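PDB 2H1Y: malonyl coenzyme A-acyl carrier protein transacylase from Helicobacter pylori, which probably transfers the malonyl group from malonyl-CoA to holo acyl carrier protein, supplying malonyl-ACP for fatty acid synthesis. Local coordinates for residues 13-18 and 95-100; 105-110 and 235-240; 277-282 and 300-305. All coordinates share one frame; numbering follows the deposited sequence.

Contact 1: 13-18 and 95-100; sequences MQYALL and LKPVFA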
ATOM      1  N   MET A  13       6.468 -18.931  17.335  1.00 67.25           N
ATOM      2  CA  MET A  13       5.447 -18.316  16.472  1.00 66.29           C
ATOM      3  C   MET A  13       5.964 -17.871  15.115  1.00 64.48           C
ATOM      4  O   MET A  13       7.153 -17.939  14.847  1.00 64.84           O
ATOM      5  CB  MET A  13       4.786 -17.137  17.189  1.00 66.48           C
ATOM      6  CG  MET A  13       3.772 -17.546  18.233  1.00 66.59           C
ATOM      7  SD  MET A  13       3.743 -16.285  19.510  1.00 68.82           S
ATOM      8  CE  MET A  13       2.048 -15.634  19.479  1.00 69.07           C
ATOM      9  N   GLN A  14       5.056 -17.404  14.265  1.00 62.43           N
ATOM     10  CA  GLN A  14       5.354 -17.159  12.854  1.00 60.02           C
ATOM     11  C   GLN A  14       4.639 -15.947  12.357  1.00 58.13           C
ATOM     12  O   GLN A  14       3.560 -15.619  12.847  1.00 58.32           O
ATOM     13  CB  GLN A  14       4.881 -18.317  12.019  1.00 60.21           C
ATOM     14  CG  GLN A  14       5.757 -19.510  12.115  1.00 61.17           C
ATOM     15  CD  GLN A  14       5.307 -20.546  11.153  1.00 62.82           C
ATOM     16  OE1 GLN A  14       4.108 -20.737  10.957  1.00 63.55           O
ATOM     17  NE2 GLN A  14       6.254 -21.214  10.519  1.00 64.55           N
ATOM     18  N   TYR A  15       5.211 -15.301  11.350  1.00 55.53           N
ATOM     19  CA  TYR A  15       4.776 -13.951  11.033  1.00 52.96           C
ATOM     20  C   TYR A  15       4.543 -13.653   9.554  1.00 51.35           C
ATOM     21  O   TYR A  15       5.141 -14.278   8.664  1.00 51.06           O
ATOM     22  CB  TYR A  15       5.744 -12.941  11.655  1.00 52.49           C
ATOM     23  CG  TYR A  15       7.176 -13.153  11.273  1.00 51.80           C
ATOM     24  CD1 TYR A  15       7.730 -12.478  10.183  1.00 50.96           C
ATOM     25  CD2 TYR A  15       7.992 -14.018  12.000  1.00 50.87           C
ATOM     26  CE1 TYR A  15       9.066 -12.663   9.817  1.00 51.59           C
ATOM     27  CE2 TYR A  15       9.341 -14.220  11.638  1.00 51.32           C
ATOM     28  CZ  TYR A  15       9.876 -13.538  10.545  1.00 52.50           C
ATOM     29  OH  TYR A  15      11.209 -13.725  10.173  1.00 51.62           O
ATOM     30  N   ALA A  16       3.648 -12.696   9.325  1.00 49.21           N
ATOM     31  CA  ALA A  16       3.453 -12.079   8.014  1.00 47.47           C
ATOM     32  C   ALA A  16       3.843 -10.584   8.015  1.00 46.04           C
ATOM     33  O   ALA A  16       3.865  -9.922   9.060  1.00 45.32           O
ATOM     34  CB  ALA A  16       2.024 -12.269   7.540  1.00 47.14           C
ATOM     35  N   LEU A  17       4.155 -10.073   6.829  1.00 44.56           N
ATOM     36  CA  LEU A  17       4.550  -8.677   6.662  1.00 43.49           C
ATOM     37  C   LEU A  17       3.405  -7.910   6.017  1.00 43.06           C
ATOM     38  O   LEU A  17       2.737  -8.429   5.120  1.00 43.11           O
ATOM     39  CB  LEU A  17       5.806  -8.579   5.788  1.00 42.97           C
ATOM     40  CG  LEU A  17       7.220  -8.734   6.359  1.00 42.05           C
ATOM     41  CD1 LEU A  17       7.327  -9.691   7.518  1.00 43.05           C
ATOM     42  CD2 LEU A  17       8.181  -9.155   5.269  1.00 42.85           C
ATOM     43  N   LEU A  18       3.171  -6.685   6.480  1.00 42.20           N
ATOM     44  CA  LEU A  18       2.144  -5.845   5.893  1.00 41.06           C
ATOM     45  C   LEU A  18       2.763  -4.553   5.391  1.00 40.64           C
ATOM     46  O   LEU A  18       3.510  -3.891   6.127  1.00 41.22           O
ATOM     47  CB  LEU A  18       1.041  -5.557   6.911  1.00 40.86           C
ATOM     48  CG  LEU A  18       0.285  -6.717   7.547  1.00 40.39           C
ATOM     49  CD1 LEU A  18      -0.573  -6.204   8.683  1.00 39.89           C
ATOM     50  CD2 LEU A  18      -0.588  -7.394   6.530  1.00 41.55           C
ATOM     51  N   LEU A  95      14.665 -11.795   8.064  1.00 55.02           N
ATOM     52  CA  LEU A  95      13.235 -11.977   8.044  1.00 54.04           C
ATOM     53  C   LEU A  95      12.891 -13.146   7.155  1.00 54.21           C
ATOM     54  O   LEU A  95      13.342 -13.233   6.017  1.00 54.19           O
ATOM     55  CB  LEU A  95      12.522 -10.711   7.569  1.00 53.58           C
ATOM     56  CG  LEU A  95      12.512  -9.536   8.535  1.00 51.72           C
ATOM     57  CD1 LEU A  95      11.943  -8.304   7.863  1.00 49.21           C
ATOM     58  CD2 LEU A  95      11.705  -9.890   9.772  1.00 50.33           C
ATOM     59  N   LYS A  96      12.095 -14.058   7.698  1.00 54.22           N
ATOM     60  CA  LYS A  96      11.589 -15.164   6.929  1.00 54.20           C
ATOM     61  C   LYS A  96      10.098 -15.226   7.216  1.00 52.89           C
ATOM     62  O   LYS A  96       9.668 -16.044   8.016  1.00 53.62           O
ATOM     63  CB  LYS A  96      12.269 -16.476   7.348  1.00 54.48           C
ATOM     64  CG  LYS A  96      13.811 -16.463   7.427  1.00 55.75           C
ATOM     65  CD  LYS A  96      14.333 -17.833   7.933  1.00 56.47           C
ATOM     66  CE  LYS A  96      15.738 -17.744   8.601  1.00 59.99           C
ATOM     67  NZ  LYS A  96      15.734 -16.979   9.925  1.00 60.60           N
ATOM     68  N   PRO A  97       9.300 -14.358   6.572  1.00 51.62           N
ATOM     69  CA  PRO A  97       7.871 -14.339   6.855  1.00 50.82           C
ATOM     70  C   PRO A  97       7.190 -15.443   6.085  1.00 50.26           C
ATOM     71  O   PRO A  97       7.708 -15.848   5.049  1.00 50.33           O
ATOM     72  CB  PRO A  97       7.430 -12.996   6.275  1.00 50.55           C
ATOM     73  CG  PRO A  97       8.322 -12.805   5.120  1.00 50.81           C
ATOM     74  CD  PRO A  97       9.660 -13.372   5.535  1.00 51.37           C
ATOM     75  N   VAL A  98       6.039 -15.921   6.555  1.00 49.69           N
ATOM     76  CA  VAL A  98       5.301 -16.918   5.762  1.00 48.89           C
ATOM     77  C   VAL A  98       4.708 -16.304   4.483  1.00 48.55           C
ATOM     78  O   VAL A  98       4.779 -16.917   3.428  1.00 48.93           O
ATOM     79  CB  VAL A  98       4.338 -17.894   6.592  1.00 48.72           C
ATOM     80  CG1 VAL A  98       4.338 -17.581   8.093  1.00 48.33           C
ATOM     81  CG2 VAL A  98       2.934 -17.980   5.993  1.00 47.18           C
ATOM     82  N   PHE A  99       4.193 -15.082   4.564  1.00 48.11           N
ATOM     83  CA  PHE A  99       3.794 -14.333   3.368  1.00 47.69           C
ATOM     84  C   PHE A  99       3.857 -12.825   3.628  1.00 47.25           C
ATOM     85  O   PHE A  99       4.079 -12.397   4.763  1.00 47.09           O
ATOM     86  CB  PHE A  99       2.385 -14.729   2.929  1.00 47.80           C
ATOM     87  CG  PHE A  99       1.304 -14.245   3.864  1.00 48.92           C
ATOM     88  CD1 PHE A  99       0.824 -15.069   4.882  1.00 47.81           C
ATOM     89  CD2 PHE A  99       0.776 -12.952   3.739  1.00 49.32           C
ATOM     90  CE1 PHE A  99      -0.172 -14.626   5.760  1.00 49.03           C
ATOM     91  CE2 PHE A  99      -0.218 -12.505   4.616  1.00 50.21           C
ATOM     92  CZ  PHE A  99      -0.693 -13.352   5.632  1.00 48.39           C
ATOM     93  N   ALA A 100       3.650 -12.034   2.572  1.00 46.36           N
ATOM     94  CA  ALA A 100       3.566 -10.571   2.671  1.00 45.54           C
ATOM     95  C   ALA A 100       2.332 -10.013   1.929  1.00 44.95           C
ATOM     96  O   ALA A 100       2.034 -10.439   0.818  1.00 44.88           O
ATOM     97  CB  ALA A 100       4.841  -9.931   2.144  1.00 45.03           C
TER
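Tyr15 to Leu17 and Pro97 to Ala100 bring together two parallel strands, 15-19 and 99-102, at the middle of the six-stranded sheet of the acyltransferase core. Strand 99-102 ends on the first glycine of the GHSLG signature of the family. The chain between the segments is largely helical. Val98 N donates to Tyr15 O at 2.8 Å, and two residues farther on Leu17 N returns a bond to Phe99 O at 3.1 Å, in the carbonyl plane; the pairing then reaches the bridge of Leu17 with Ala100.

The side chain of Tyr15 extends the grip beyond the strands. Its CG is wedged between its own backbone N and carbonyl carbon (chi1 55°), which swings the ring along the turn before strand 99-102. There the hydroxyl OH accepts the backbone N of Lys96 at 2.6 Å in a nearly straight bond, 171° at the hydrogen. The same ring meets Pro97 CA obliquely and touches the methyl CD2 of Leu95 through CE1. Leu17 fills in beside it: CD1 approaches the tyrosine ring at its edge and also touches Pro97 CB at 3.5 Å, while CD2 reaches Pro97 CG at 3.7 Å. Helix 69-90, through Tyr84, packs against Leu17 and Leu95.

On the other face of the sheet, Ala16 meets Phe99. The methyl CB of Ala16 sits over one face of the phenyl ring in a CH-pi contact, 3.6 Å from the ring centroid and 16° off its normal.

Contact 2: 105-110 and 235-240; sequences LGEVSA and FEIISN
The 105-110 part of helix 105-116 runs almost exactly antiparallel to strand 236-238, at 175° with the axes 9.0 Å apart, with Glu107 nearest Ser239 and Ala110 nearest Ile237. The carboxylate of Glu107 carries the polar part of the contact. Its CG is anti to the backbone N (chi1 -158°) and the chain continues extended, which delivers the acid from the helix to the backbone just beyond the strand. There Asn240 N donates to Glu107 OE2 at 2.9 Å, coming from above the carboxylate plane. Glu107 OE1 takes a hydrogen from a water at 2.9 Å, and that water accepts Ser239 OG at 2.6 Å, forming a second, indirect link; Ser239 OG is also hydrogen-bonded to Thr242 N. Tyr246 OH bonds to OE1 and Gln259 NE2 to OE2, so each oxygen of this buried acid has two partners and the group should have little freedom to rotate.

Apolar contact is slight: Ile237 CB faces Ala110 CB at a loose 4.5 Å. Separately, Phe235 brings CE1 obliquely to within 3.7 Å of the carbonyl oxygen Ala110 O.

The helix, which takes in the last residues of the GHSLG signature of the family, thus packs on strand 236-238, which in the sheet has strands 245-246 and 99-102 as neighbours, while helix 69-90 lies against Leu105, Ser109 and Phe235.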
ATOM      1  N   LEU A 105      -0.461   0.425  -3.146  1.00 40.54           N
ATOM      2  CA  LEU A 105       0.941   0.724  -3.418  1.00 40.63           C
ATOM      3  C   LEU A 105       1.864  -0.148  -2.574  1.00 41.01           C
ATOM      4  O   LEU A 105       3.053  -0.276  -2.868  1.00 40.65           O
ATOM      5  CB  LEU A 105       1.233   2.204  -3.159  1.00 40.77           C
ATOM      6  CG  LEU A 105       2.678   2.558  -2.801  1.00 41.10           C
ATOM      7  CD1 LEU A 105       3.085   1.892  -1.495  1.00 42.61           C
ATOM      8  CD2 LEU A 105       3.622   2.164  -3.925  1.00 42.00           C
ATOM      9  N   GLY A 106       1.310  -0.745  -1.523  1.00 40.91           N
ATOM     10  CA  GLY A 106       2.071  -1.620  -0.657  1.00 41.16           C
ATOM     11  C   GLY A 106       2.443  -2.920  -1.331  1.00 41.52           C
ATOM     12  O   GLY A 106       3.430  -3.566  -0.950  1.00 41.50           O
ATOM     13  N   GLU A 107       1.656  -3.329  -2.323  1.00 41.63           N
ATOM     14  CA  GLU A 107       1.936  -4.612  -2.966  1.00 42.12           C
ATOM     15  C   GLU A 107       3.291  -4.598  -3.684  1.00 41.95           C
ATOM     16  O   GLU A 107       4.101  -5.518  -3.513  1.00 41.58           O
ATOM     17  CB  GLU A 107       0.813  -5.033  -3.902  1.00 42.32           C
ATOM     18  CG  GLU A 107       0.817  -6.525  -4.137  1.00 42.05           C
ATOM     19  CD  GLU A 107      -0.427  -7.008  -4.815  1.00 42.94           C
ATOM     20  OE1 GLU A 107      -0.320  -7.924  -5.655  1.00 43.69           O
ATOM     21  OE2 GLU A 107      -1.516  -6.467  -4.519  1.00 45.60           O
ATOM     22  N   VAL A 108       3.534  -3.529  -4.449  1.00 42.01           N
ATOM     23  CA  VAL A 108       4.835  -3.272  -5.069  1.00 41.50           C
ATOM     24  C   VAL A 108       5.943  -3.354  -4.024  1.00 41.76           C
ATOM     25  O   VAL A 108       6.901  -4.127  -4.197  1.00 42.79           O
ATOM     26  CB  VAL A 108       4.885  -1.907  -5.759  1.00 41.84           C
ATOM     27  CG1 VAL A 108       6.250  -1.710  -6.432  1.00 43.26           C
ATOM     28  CG2 VAL A 108       3.757  -1.761  -6.779  1.00 39.48           C
ATOM     29  N   SER A 109       5.813  -2.593  -2.937  1.00 40.98           N
ATOM     30  CA  SER A 109       6.749  -2.705  -1.814  1.00 40.60           C
ATOM     31  C   SER A 109       7.043  -4.137  -1.477  1.00 40.59           C
ATOM     32  O   SER A 109       8.210  -4.509  -1.384  1.00 41.11           O
ATOM     33  CB  SER A 109       6.222  -2.037  -0.552  1.00 40.09           C
ATOM     34  OG  SER A 109       6.225  -0.635  -0.688  1.00 40.92           O
ATOM     35  N   ALA A 110       5.984  -4.927  -1.281  1.00 40.96           N
ATOM     36  CA  ALA A 110       6.105  -6.325  -0.863  1.00 41.24           C
ATOM     37  C   ALA A 110       6.889  -7.164  -1.899  1.00 42.03           C
ATOM     38  O   ALA A 110       7.874  -7.835  -1.549  1.00 41.72           O
ATOM     39  CB  ALA A 110       4.756  -6.904  -0.602  1.00 40.42           C
ATOM     40  N   PHE A 235       9.924 -14.779  -0.400  1.00 50.26           N
ATOM     41  CA  PHE A 235       8.635 -15.101   0.199  1.00 48.52           C
ATOM     42  C   PHE A 235       7.511 -14.737  -0.769  1.00 48.13           C
ATOM     43  O   PHE A 235       7.676 -13.873  -1.634  1.00 47.56           O
ATOM     44  CB  PHE A 235       8.456 -14.374   1.546  1.00 48.16           C
ATOM     45  CG  PHE A 235       8.760 -12.879   1.500  1.00 47.11           C
ATOM     46  CD1 PHE A 235       7.827 -11.973   0.992  1.00 45.89           C
ATOM     47  CD2 PHE A 235       9.969 -12.391   1.979  1.00 44.72           C
ATOM     48  CE1 PHE A 235       8.102 -10.610   0.942  1.00 46.70           C
ATOM     49  CE2 PHE A 235      10.253 -11.033   1.951  1.00 45.92           C
ATOM     50  CZ  PHE A 235       9.309 -10.128   1.436  1.00 46.78           C
ATOM     51  N   GLU A 236       6.372 -15.405  -0.623  1.00 47.77           N
ATOM     52  CA  GLU A 236       5.229 -15.193  -1.501  1.00 47.39           C
ATOM     53  C   GLU A 236       4.478 -13.923  -1.148  1.00 47.10           C
ATOM     54  O   GLU A 236       4.513 -13.471  -0.020  1.00 47.06           O
ATOM     55  CB  GLU A 236       4.288 -16.400  -1.424  1.00 47.67           C
ATOM     56  CG  GLU A 236       3.484 -16.571  -0.119  1.00 47.33           C
ATOM     57  CD  GLU A 236       2.687 -17.872  -0.091  1.00 48.30           C
ATOM     58  OE1 GLU A 236       1.761 -17.988   0.734  1.00 49.97           O
ATOM     59  OE2 GLU A 236       2.977 -18.793  -0.894  1.00 51.09           O
ATOM     60  N   ILE A 237       3.779 -13.341  -2.112  1.00 47.36           N
ATOM     61  CA  ILE A 237       2.952 -12.184  -1.803  1.00 47.30           C
ATOM     62  C   ILE A 237       1.504 -12.464  -2.200  1.00 47.40           C
ATOM     63  O   ILE A 237       1.252 -13.251  -3.112  1.00 47.32           O
ATOM     64  CB  ILE A 237       3.519 -10.838  -2.394  1.00 47.35           C
ATOM     65  CG1 ILE A 237       2.683 -10.343  -3.548  1.00 47.90           C
ATOM     66  CG2 ILE A 237       4.986 -10.947  -2.833  1.00 46.62           C
ATOM     67  CD1 ILE A 237       1.668  -9.357  -3.154  1.00 50.27           C
ATOM     68  N   ILE A 238       0.566 -11.834  -1.495  1.00 47.33           N
ATOM     69  CA  ILE A 238      -0.856 -12.016  -1.739  1.00 47.67           C
ATOM     70  C   ILE A 238      -1.403 -10.879  -2.605  1.00 47.89           C
ATOM     71  O   ILE A 238      -1.243  -9.700  -2.280  1.00 48.23           O
ATOM     72  CB  ILE A 238      -1.648 -12.112  -0.413  1.00 47.55           C
ATOM     73  CG1 ILE A 238      -0.881 -12.933   0.628  1.00 48.74           C
ATOM     74  CG2 ILE A 238      -3.025 -12.693  -0.642  1.00 47.56           C
ATOM     75  CD1 ILE A 238      -0.717 -14.420   0.309  1.00 49.74           C
ATOM     76  N   SER A 239      -2.039 -11.235  -3.717  1.00 48.05           N
ATOM     77  CA  SER A 239      -2.529 -10.244  -4.661  1.00 47.85           C
ATOM     78  C   SER A 239      -3.790  -9.525  -4.149  1.00 47.78           C
ATOM     79  O   SER A 239      -4.788 -10.170  -3.833  1.00 47.69           O
ATOM     80  CB  SER A 239      -2.799 -10.922  -6.009  1.00 48.05           C
ATOM     81  OG  SER A 239      -3.704 -10.170  -6.816  1.00 48.73           O
ATOM     82  N   ASN A 240      -3.753  -8.198  -4.083  1.00 47.29           N
ATOM     83  CA  ASN A 240      -4.980  -7.436  -3.840  1.00 47.27           C
ATOM     84  C   ASN A 240      -6.025  -7.730  -4.909  1.00 47.50           C
ATOM     85  O   ASN A 240      -7.229  -7.627  -4.648  1.00 47.44           O
ATOM     86  CB  ASN A 240      -4.730  -5.925  -3.823  1.00 47.35           C
ATOM     87  CG  ASN A 240      -3.892  -5.454  -2.626  1.00 46.35           C
ATOM     88  OD1 ASN A 240      -3.695  -6.166  -1.643  1.00 45.52           O
ATOM     89  ND2 ASN A 240      -3.416  -4.229  -2.716  1.00 44.62           N
TER
HETATM   90  O   HOH W   1      -2.603  -7.894  -7.502  1.00 40.34           O

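Contact 3: 277-282 and 300-305; sequences VDIFFE and PTISVG
Backbone bonds between Phe280, Glu282 and strand 301-304 make up the polar part of this parallel pair, the two strands of a beta-alpha-beta unit whose crossover contains helix 288-294. Phe280 N donates to Pro300 O at 2.8 Å and its carbonyl accepts Ile302 N; Glu282 repeats the pattern, with N to Ile302 O at 3.0 Å and its O accepting Val304 N at 2.8 Å.

Apolar contacts gather around Ile302. Its CD1 is 3.4 Å from Ile279 CD1 and equally near Phe281 CE2, which it meets at the edge of the ring, in its plane, as the two side chains run side by side. Phe316 of helix 307-320 packs on Ile279 and Phe281.

On the face of Phe280, Thr301 and Glu282, Thr301 OG1 lies 3.5 Å from Phe280 CB but is hydrogen-bonded to Asn293 ND2. Glu282 touches Thr301 CG2 through CB, at 3.9 Å. With CG anti to its N (chi1 -168°), its chain extends to the start of helix 288-294, where the carboxylate accepts Leu289 N and Lys290 N.

Main-chain bonding therefore fixes the strand register, while Glu282 ties the crossover helix to the sheet, and its negative charge probably interacts favourably with that helix's N-terminal end.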
ATOM      1  N   VAL A 277      -0.559 -17.563  10.257  1.00 48.74           N
ATOM      2  CA  VAL A 277       0.432 -16.872  11.118  1.00 48.49           C
ATOM      3  C   VAL A 277      -0.101 -16.530  12.524  1.00 48.24           C
ATOM      4  O   VAL A 277      -1.295 -16.605  12.771  1.00 48.87           O
ATOM      5  CB  VAL A 277       0.978 -15.562  10.459  1.00 47.98           C
ATOM      6  CG1 VAL A 277       1.670 -15.848   9.144  1.00 46.98           C
ATOM      7  CG2 VAL A 277      -0.136 -14.594  10.245  1.00 47.82           C
ATOM      8  N   ASP A 278       0.791 -16.126  13.423  1.00 48.18           N
ATOM      9  CA  ASP A 278       0.417 -15.700  14.777  1.00 47.62           C
ATOM     10  C   ASP A 278       0.449 -14.189  14.968  1.00 47.81           C
ATOM     11  O   ASP A 278      -0.108 -13.661  15.952  1.00 48.46           O
ATOM     12  CB  ASP A 278       1.337 -16.356  15.786  1.00 47.27           C
ATOM     13  CG  ASP A 278       1.380 -17.851  15.617  1.00 47.98           C
ATOM     14  OD1 ASP A 278       0.349 -18.486  15.910  1.00 48.39           O
ATOM     15  OD2 ASP A 278       2.421 -18.387  15.149  1.00 47.47           O
ATOM     16  N   ILE A 279       1.071 -13.484  14.024  1.00 46.94           N
ATOM     17  CA  ILE A 279       1.352 -12.067  14.211  1.00 46.04           C
ATOM     18  C   ILE A 279       1.720 -11.394  12.896  1.00 45.64           C
ATOM     19  O   ILE A 279       2.185 -12.056  11.967  1.00 45.31           O
ATOM     20  CB  ILE A 279       2.491 -11.875  15.260  1.00 46.36           C
ATOM     21  CG1 ILE A 279       2.573 -10.422  15.722  1.00 45.22           C
ATOM     22  CG2 ILE A 279       3.848 -12.442  14.748  1.00 45.56           C
ATOM     23  CD1 ILE A 279       3.180 -10.283  17.112  1.00 46.68           C
ATOM     24  N   PHE A 280       1.511 -10.083  12.837  1.00 44.71           N
ATOM     25  CA  PHE A 280       1.750  -9.309  11.637  1.00 44.48           C
ATOM     26  C   PHE A 280       2.751  -8.214  11.952  1.00 44.09           C
ATOM     27  O   PHE A 280       2.713  -7.652  13.045  1.00 43.37           O
ATOM     28  CB  PHE A 280       0.449  -8.650  11.169  1.00 44.94           C
ATOM     29  CG  PHE A 280      -0.545  -9.602  10.558  1.00 46.09           C
ATOM     30  CD1 PHE A 280      -1.540 -10.186  11.337  1.00 47.35           C
ATOM     31  CD2 PHE A 280      -0.500  -9.903   9.188  1.00 46.73           C
ATOM     32  CE1 PHE A 280      -2.478 -11.078  10.762  1.00 47.85           C
ATOM     33  CE2 PHE A 280      -1.426 -10.784   8.606  1.00 45.62           C
ATOM     34  CZ  PHE A 280      -2.419 -11.371   9.396  1.00 45.64           C
ATOM     35  N   PHE A 281       3.641  -7.904  11.005  1.00 43.90           N
ATOM     36  CA  PHE A 281       4.482  -6.703  11.127  1.00 43.67           C
ATOM     37  C   PHE A 281       4.095  -5.674  10.064  1.00 43.41           C
ATOM     38  O   PHE A 281       4.234  -5.926   8.869  1.00 44.59           O
ATOM     39  CB  PHE A 281       5.990  -7.013  11.037  1.00 43.73           C
ATOM     40  CG  PHE A 281       6.495  -7.993  12.051  1.00 44.04           C
ATOM     41  CD1 PHE A 281       7.398  -8.969  11.680  1.00 45.43           C
ATOM     42  CD2 PHE A 281       6.080  -7.950  13.370  1.00 47.12           C
ATOM     43  CE1 PHE A 281       7.890  -9.887  12.599  1.00 45.99           C
ATOM     44  CE2 PHE A 281       6.564  -8.861  14.310  1.00 47.08           C
ATOM     45  CZ  PHE A 281       7.476  -9.830  13.921  1.00 47.09           C
ATOM     46  N   GLU A 282       3.596  -4.520  10.476  1.00 42.78           N
ATOM     47  CA  GLU A 282       3.353  -3.461   9.504  1.00 42.44           C
ATOM     48  C   GLU A 282       4.677  -2.741   9.287  1.00 42.79           C
ATOM     49  O   GLU A 282       5.127  -2.017  10.183  1.00 42.98           O
ATOM     50  CB  GLU A 282       2.268  -2.479   9.965  1.00 41.71           C
ATOM     51  CG  GLU A 282       1.799  -1.553   8.851  1.00 41.33           C
ATOM     52  CD  GLU A 282       0.518  -0.788   9.154  1.00 42.00           C
ATOM     53  OE1 GLU A 282       0.032  -0.083   8.251  1.00 42.72           O
ATOM     54  OE2 GLU A 282      -0.015  -0.879  10.277  1.00 42.09           O
ATOM     55  N   PRO A 300      -1.994  -9.984  16.717  1.00 47.63           N
ATOM     56  CA  PRO A 300      -1.402  -8.653  16.844  1.00 47.22           C
ATOM     57  C   PRO A 300      -0.683  -8.175  15.582  1.00 47.15           C
ATOM     58  O   PRO A 300      -0.327  -8.983  14.691  1.00 46.14           O
ATOM     59  CB  PRO A 300      -0.399  -8.811  18.007  1.00 47.56           C
ATOM     60  CG  PRO A 300      -0.674 -10.183  18.612  1.00 47.59           C
ATOM     61  CD  PRO A 300      -1.236 -10.996  17.482  1.00 47.48           C
ATOM     62  N   THR A 301      -0.517  -6.854  15.520  1.00 46.98           N
ATOM     63  CA  THR A 301       0.253  -6.187  14.499  1.00 47.28           C
ATOM     64  C   THR A 301       1.157  -5.212  15.232  1.00 47.81           C
ATOM     65  O   THR A 301       0.685  -4.238  15.817  1.00 48.68           O
ATOM     66  CB  THR A 301      -0.644  -5.400  13.489  1.00 47.30           C
ATOM     67  OG1 THR A 301      -1.531  -6.287  12.795  1.00 46.38           O
ATOM     68  CG2 THR A 301       0.214  -4.678  12.467  1.00 47.31           C
ATOM     69  N   ILE A 302       2.452  -5.481  15.229  1.00 48.16           N
ATOM     70  CA  ILE A 302       3.429  -4.499  15.677  1.00 48.69           C
ATOM     71  C   ILE A 302       3.715  -3.604  14.489  1.00 48.80           C
ATOM     72  O   ILE A 302       4.033  -4.102  13.405  1.00 48.67           O
ATOM     73  CB  ILE A 302       4.743  -5.177  16.115  1.00 48.87           C
ATOM     74  CG1 ILE A 302       4.479  -6.130  17.267  1.00 48.05           C
ATOM     75  CG2 ILE A 302       5.801  -4.122  16.486  1.00 49.55           C
ATOM     76  CD1 ILE A 302       5.030  -7.473  17.025  1.00 49.60           C
ATOM     77  N   SER A 303       3.585  -2.298  14.675  1.00 49.13           N
ATOM     78  CA  SER A 303       3.890  -1.376  13.595  1.00 50.16           C
ATOM     79  C   SER A 303       5.335  -0.947  13.709  1.00 50.32           C
ATOM     80  O   SER A 303       5.800  -0.579  14.772  1.00 50.80           O
ATOM     81  CB  SER A 303       2.915  -0.178  13.528  1.00 50.60           C
ATOM     82  OG  SER A 303       2.509   0.259  14.812  1.00 51.79           O
ATOM     83  N   VAL A 304       6.059  -1.049  12.608  1.00 50.90           N
ATOM     84  CA  VAL A 304       7.481  -0.744  12.579  1.00 50.98           C
ATOM     85  C   VAL A 304       7.671   0.474  11.681  1.00 51.42           C
ATOM     86  O   VAL A 304       7.977   0.350  10.487  1.00 51.48           O
ATOM     87  CB  VAL A 304       8.290  -1.940  12.032  1.00 50.96           C
ATOM     88  CG1 VAL A 304       9.791  -1.697  12.183  1.00 50.11           C
ATOM     89  CG2 VAL A 304       7.863  -3.250  12.727  1.00 51.04           C
ATOM     90  N   GLY A 305       7.461   1.654  12.250  1.00 51.66           N
ATOM     91  CA  GLY A 305       7.704   2.894  11.525  1.00 52.28           C
ATOM     92  C   GLY A 305       8.694   3.786  12.244  1.00 52.90           C
ATOM     93  O   GLY A 305       9.126   4.808  11.696  1.00 53.31           O
TER

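How the contacts relate
All three contacts are largely buried and involve one mixed sheet. Contacts 1 and 3 pair parallel strands and adjoin each other through strands 15-19 and 279-283, where Ala16 and Leu18 bond to Phe281; contact 3 reaches the outermost strand 301-304, with Pro300 exposed. Contact 2, nearest the centre of the chain, instead sets a helix on the sheet. It meets contact 1 where the backbone of Ala100 bonds to Glu236 and Ile238, whereas contacts 2 and 3 stay about 8 Å apart at their nearest atoms. Backbone bonds join the strands in 1 and 3, with apolar packing beside them and a tyrosine hydroxyl in contact 1; contact 2 depends on a buried carboxylate and a water.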